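Local coordinates for protein 6-phosphogluconate dehydratase (Shewanella oneidensis, PDB 2GP4) that probably dehydrates 6-phosphogluconate to 2-keto-3-deoxy-6-phosphogluconate, the dehydratase step of the Entner-Doudoroff pathway, at residues 30-35 with 334-339; 37-42 with 330-335. All blocks are in the same frame, centred on the assembly; numbering follows the deposited sequence.

Contact 1 (30-35 with 334-339); sequences DRIIAR and AGIIVN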
loop_
_atom_site.group_PDB
_atom_site.type_symbol
_atom_site.label_atom_id
_atom_site.label_comp_id
_atom_site.label_asym_id
_atom_site.label_seq_id
_atom_site.Cartn_x
_atom_site.Cartn_y
_atom_site.Cartn_z
ATOM N N ASP A 30 8.818 17.861 -5.369
ATOM C CA ASP A 30 8.926 19.260 -4.944
ATOM C C ASP A 30 7.620 19.798 -4.351
ATOM O O ASP A 30 7.638 20.563 -3.379
ATOM C CB ASP A 30 9.342 20.153 -6.115
ATOM C CG ASP A 30 10.756 19.885 -6.596
ATOM O OD1 ASP A 30 11.513 19.143 -5.927
ATOM O OD2 ASP A 30 11.107 20.434 -7.666
ATOM N N ARG A 31 6.498 19.404 -4.949
ATOM C CA ARG A 31 5.183 19.830 -4.476
ATOM C C ARG A 31 4.931 19.318 -3.061
ATOM O O ARG A 31 4.405 20.049 -2.219
ATOM C CB ARG A 31 4.080 19.348 -5.419
ATOM C CG ARG A 31 2.679 19.813 -5.024
ATOM C CD ARG A 31 1.661 19.517 -6.115
ATOM N NE ARG A 31 1.538 18.078 -6.359
ATOM C CZ ARG A 31 0.841 17.533 -7.347
ATOM N NH1 ARG A 31 0.194 18.300 -8.217
ATOM N NH2 ARG A 31 0.796 16.216 -7.466
ATOM N N ILE A 32 5.316 18.066 -2.819
ATOM C CA ILE A 32 5.154 17.420 -1.520
ATOM C C ILE A 32 6.068 18.070 -0.474
ATOM O O ILE A 32 5.643 18.307 0.661
ATOM C CB ILE A 32 5.381 15.884 -1.615
ATOM C CG1 ILE A 32 4.272 15.235 -2.460
ATOM C CG2 ILE A 32 5.405 15.247 -0.238
ATOM C CD1 ILE A 32 4.617 13.863 -3.010
ATOM N N ILE A 33 7.306 18.375 -0.865
ATOM C CA ILE A 33 8.249 19.062 0.010
ATOM C C ILE A 33 7.682 20.415 0.439
ATOM O O ILE A 33 7.726 20.762 1.626
ATOM C CB ILE A 33 9.634 19.245 -0.666
ATOM C CG1 ILE A 33 10.324 17.886 -0.859
ATOM C CG2 ILE A 33 10.525 20.234 0.127
ATOM C CD1 ILE A 33 11.515 17.919 -1.810
ATOM N N ALA A 34 7.141 21.163 -0.525
ATOM C CA ALA A 34 6.573 22.490 -0.269
ATOM C C ALA A 34 5.383 22.404 0.669
ATOM O O ALA A 34 5.257 23.191 1.606
ATOM C CB ALA A 34 6.167 23.170 -1.577
ATOM N N ARG A 35 4.519 21.431 0.412
ATOM C CA ARG A 35 3.282 21.280 1.161
ATOM C C ARG A 35 3.536 20.750 2.569
ATOM O O ARG A 35 2.746 20.994 3.466
ATOM C CB ARG A 35 2.335 20.354 0.402
ATOM C CG ARG A 35 0.918 20.307 0.933
ATOM C CD ARG A 35 0.038 19.553 -0.034
ATOM N NE ARG A 35 0.596 18.239 -0.317
ATOM C CZ ARG A 35 0.626 17.668 -1.515
ATOM N NH1 ARG A 35 0.136 18.291 -2.579
ATOM N NH2 ARG A 35 1.164 16.470 -1.645
ATOM N N ALA A 334 5.290 11.157 9.707
ATOM C CA ALA A 334 6.629 11.731 9.564
ATOM C C ALA A 334 6.608 13.181 9.095
ATOM O O ALA A 334 7.634 13.708 8.648
ATOM C CB ALA A 334 7.464 10.875 8.618
ATOM N N GLY A 335 5.441 13.819 9.190
ATOM C CA GLY A 335 5.288 15.224 8.810
ATOM C C GLY A 335 5.192 15.476 7.314
ATOM O O GLY A 335 5.298 16.623 6.862
ATOM N N ILE A 336 4.976 14.410 6.545
ATOM C CA ILE A 336 4.929 14.496 5.091
ATOM C C ILE A 336 3.500 14.335 4.582
ATOM O O ILE A 336 2.835 13.343 4.882
ATOM C CB ILE A 336 5.873 13.453 4.441
ATOM C CG1 ILE A 336 7.311 13.682 4.929
ATOM C CG2 ILE A 336 5.812 13.541 2.918
ATOM C CD1 ILE A 336 8.176 12.436 4.969
ATOM N N ILE A 337 3.037 15.320 3.816
ATOM C CA ILE A 337 1.656 15.344 3.338
ATOM C C ILE A 337 1.570 14.970 1.859
ATOM O O ILE A 337 2.050 15.709 0.999
ATOM C CB ILE A 337 0.990 16.726 3.585
ATOM C CG1 ILE A 337 1.226 17.183 5.034
ATOM C CG2 ILE A 337 -0.504 16.676 3.223
ATOM C CD1 ILE A 337 0.634 18.541 5.396
ATOM N N VAL A 338 0.954 13.818 1.583
ATOM C CA VAL A 338 0.758 13.304 0.223
ATOM C C VAL A 338 -0.739 13.117 -0.058
ATOM O O VAL A 338 -1.472 12.597 0.786
ATOM C CB VAL A 338 1.491 11.938 0.026
ATOM C CG1 VAL A 338 1.167 11.319 -1.333
ATOM C CG2 VAL A 338 3.001 12.086 0.191
ATOM N N ASN A 339 -1.199 13.544 -1.234
ATOM C CA ASN A 339 -2.608 13.363 -1.604
ATOM C C ASN A 339 -2.810 12.569 -2.909
ATOM O O ASN A 339 -1.844 12.116 -3.518
ATOM C CB ASN A 339 -3.366 14.708 -1.607
ATOM C CG ASN A 339 -2.799 15.727 -2.604
ATOM O OD1 ASN A 339 -2.942 16.940 -2.408
ATOM N ND2 ASN A 339 -2.169 15.246 -3.673
#
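The CA atoms that approach most nearly are those of Ile32, on a helical turn, and Val338, in an extended connection, 6.3 Å apart, so a helix flank here meets a run of extended but irregular backbone. The polar half of the meeting belongs to Arg35. Its guanidinium takes hold of a single acceptor, the carbonyl of Ile337, with two nitrogens of one side: NH2 to Ile337 O is 2.9 Å, with an N-H...O angle of 159°, and NE to Ile337 O is 3.2 Å and more bent. The oxygen lies in the guanidinium plane, while both donors come to it from the same face of the peptide, NE well above the carbonyl plane and NH2 less tilted. A bend at chi3 (54°) in an otherwise stretched chain turns the flat group to this edge-on grip. Arginine suits the place because NH2 also forms a salt bridge to Asp342, so one side chain ties the carbonyl and the next helix together. The Asn339 side chain lies over one guanidinium face, the two planes 46° apart.

The apolar half centres on Ile32. Its CG2, anti to the backbone N, meets Ile336 CG2 at 3.6 Å and Val338 CG2 at 4.0 Å. A branched residue serves well here, since Ile32 CD1 also touches Val338 CG2 while CG2 packs on Ile336. Ile337 CD1 rests 3.8 Å from Arg35 O.

The extended residues join helix 322-333 to helix 340-347, with Asn339 as the N-cap of the latter. Helix 23-51 covers them on one side, helix 304-316 adds Val308 beside Ile32 and Ile307 and Ile311 beside Val338, and Phe343 of helix 340-347 also touches Val338.

Contact 2 (37-42 with 330-335); sequences KASREA and AARAAG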
loop_
_atom_site.group_PDB
_atom_site.type_symbol
_atom_site.label_atom_id
_atom_site.label_comp_id
_atom_site.label_asym_id
_atom_site.label_seq_id
_atom_site.Cartn_x
_atom_site.Cartn_y
_atom_site.Cartn_z
ATOM N N LYS A 37 6.392 21.432 4.234
ATOM C CA LYS A 37 7.388 22.359 4.801
ATOM C C LYS A 37 7.300 22.545 6.317
ATOM O O LYS A 37 8.261 22.255 7.030
ATOM C CB LYS A 37 7.307 23.721 4.090
ATOM C CG LYS A 37 8.383 24.739 4.480
ATOM C CD LYS A 37 9.651 24.595 3.642
ATOM C CE LYS A 37 10.771 25.504 4.152
ATOM N NZ LYS A 37 10.361 26.938 4.316
ATOM N N ALA A 38 6.155 23.029 6.795
ATOM C CA ALA A 38 5.955 23.312 8.215
ATOM C C ALA A 38 5.894 22.040 9.063
ATOM O O ALA A 38 6.613 21.912 10.058
ATOM C CB ALA A 38 4.698 24.155 8.419
ATOM N N SER A 39 5.037 21.104 8.656
ATOM C CA SER A 39 4.865 19.833 9.358
ATOM C C SER A 39 6.164 19.037 9.449
ATOM O O SER A 39 6.481 18.493 10.507
ATOM C CB SER A 39 3.773 18.997 8.694
ATOM O OG SER A 39 4.049 18.808 7.318
ATOM N N ARG A 40 6.913 18.968 8.349
ATOM C CA ARG A 40 8.195 18.259 8.347
ATOM C C ARG A 40 9.236 18.931 9.248
ATOM O O ARG A 40 9.993 18.245 9.942
ATOM C CB ARG A 40 8.734 18.082 6.920
ATOM C CG ARG A 40 10.035 17.304 6.808
ATOM C CD ARG A 40 9.916 15.865 7.302
ATOM N NE ARG A 40 11.139 15.109 7.025
ATOM C CZ ARG A 40 11.386 13.867 7.441
ATOM N NH1 ARG A 40 10.501 13.197 8.169
ATOM N NH2 ARG A 40 12.537 13.285 7.125
ATOM N N GLU A 41 9.266 20.265 9.244
ATOM C CA GLU A 41 10.170 21.008 10.127
ATOM C C GLU A 41 9.868 20.750 11.602
ATOM O O GLU A 41 10.788 20.628 12.414
ATOM C CB GLU A 41 10.156 22.512 9.817
ATOM C CG GLU A 41 11.138 22.909 8.710
ATOM C CD GLU A 41 10.871 24.292 8.098
ATOM O OE1 GLU A 41 9.818 24.907 8.393
ATOM O OE2 GLU A 41 11.724 24.757 7.303
ATOM N N ALA A 42 8.583 20.640 11.933
ATOM C CA ALA A 42 8.153 20.417 13.312
ATOM C C ALA A 42 8.448 18.990 13.770
ATOM O O ALA A 42 8.849 18.768 14.920
ATOM C CB ALA A 42 6.670 20.755 13.486
ATOM N N ALA A 330 1.599 6.579 6.792
ATOM C CA ALA A 330 2.995 6.493 7.235
ATOM C C ALA A 330 3.689 7.835 7.056
ATOM O O ALA A 330 4.353 8.313 7.971
ATOM C CB ALA A 330 3.741 5.398 6.487
ATOM N N ALA A 331 3.509 8.442 5.884
ATOM C CA ALA A 331 4.130 9.730 5.575
ATOM C C ALA A 331 3.655 10.841 6.517
ATOM O O ALA A 331 4.462 11.648 6.981
ATOM C CB ALA A 331 3.885 10.116 4.118
ATOM N N ARG A 332 2.351 10.866 6.795
ATOM C CA ARG A 332 1.762 11.874 7.678
ATOM C C ARG A 332 2.374 11.838 9.066
ATOM O O ARG A 332 2.623 12.885 9.657
ATOM C CB ARG A 332 0.239 11.734 7.769
ATOM C CG ARG A 332 -0.458 12.965 8.371
ATOM C CD ARG A 332 -0.189 14.213 7.530
ATOM N NE ARG A 332 -0.384 15.462 8.261
ATOM C CZ ARG A 332 0.553 16.057 8.998
ATOM N NH1 ARG A 332 1.756 15.509 9.127
ATOM N NH2 ARG A 332 0.286 17.205 9.613
ATOM N N ALA A 333 2.624 10.630 9.568
ATOM C CA ALA A 333 3.279 10.440 10.858
ATOM C C ALA A 333 4.644 11.120 10.870
ATOM O O ALA A 333 5.086 11.613 11.904
ATOM C CB ALA A 333 3.412 8.950 11.185
ATOM N N ALA A 334 5.290 11.157 9.707
ATOM C CA ALA A 334 6.629 11.731 9.564
ATOM C C ALA A 334 6.608 13.181 9.095
ATOM O O ALA A 334 7.634 13.708 8.648
ATOM C CB ALA A 334 7.464 10.875 8.618
ATOM N N GLY A 335 5.441 13.819 9.190
ATOM C CA GLY A 335 5.288 15.224 8.810
ATOM C C GLY A 335 5.192 15.476 7.314
ATOM O O GLY A 335 5.298 16.623 6.862
#
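The guanidinium of Arg40 meets the carbonyl of Ala334 at its edge, the oxygen 12° from the guanidinium plane; that of Arg332 has Ser39 CB set obliquely to it, 4.0 Å from NH2. Arg40 NH1 donates to Ala334 O at 3.0 Å, lying in the carbonyl plane on a lone pair, with an N-H...O angle of 155°. The Arg40 chain leaves its helix with CG anti to the backbone N and then bends at chi2 (62°), which brings CD within 3.4 Å of Ala334 O and turns an edge of the guanidinium to it. The long side chain suits this position, as NH1 also donates to Gly299 O and so links two carbonyls. The Arg332 guanidinium, meanwhile, forms a salt bridge with Asp625.

Ser39 is short enough to sit against the turn itself. Its OG lies 2.6 Å from Gly335 O and is also within hydrogen-bonding range of Ser36 O, so its one proton has two candidate acceptors.

Glycine is fitted to its place twice over: positive phi is easy for it, and having no side chain it allows the backbones to come as near as 4.2 Å between Arg40 CA and Gly335 CA, with Ser39 O close on that side. Gly335 is the C-prime residue of a Schellman motif, a common ending of an alpha helix, here closing helix 322-333 against the flank of helix 23-51.

How the contacts relate
Contacts 1 and 2 are successive parts of one interface, their centres about 8 Å apart, in which helix 23-51 runs along the chain from the end of helix 322-333 to the start of helix 340-347. They share Ala334 and Gly335, and the probable Schellman hydrogen bond from Ile336 N to Ala331 O, 2.8 Å, joins them. Side chains also pack across: Ile337 CD1 lies 3.9 Å from Ser39 OG, and Ile336 CD1 4.0 Å from Arg40 NH1. Ser36, between the two helical segments, adds a hydrogen bond with Ile337 N. Contact 2 meets the turn, contact 1 the extended residues after it. The model is the cluster-free apo form, and neither contact includes a cluster or ligand.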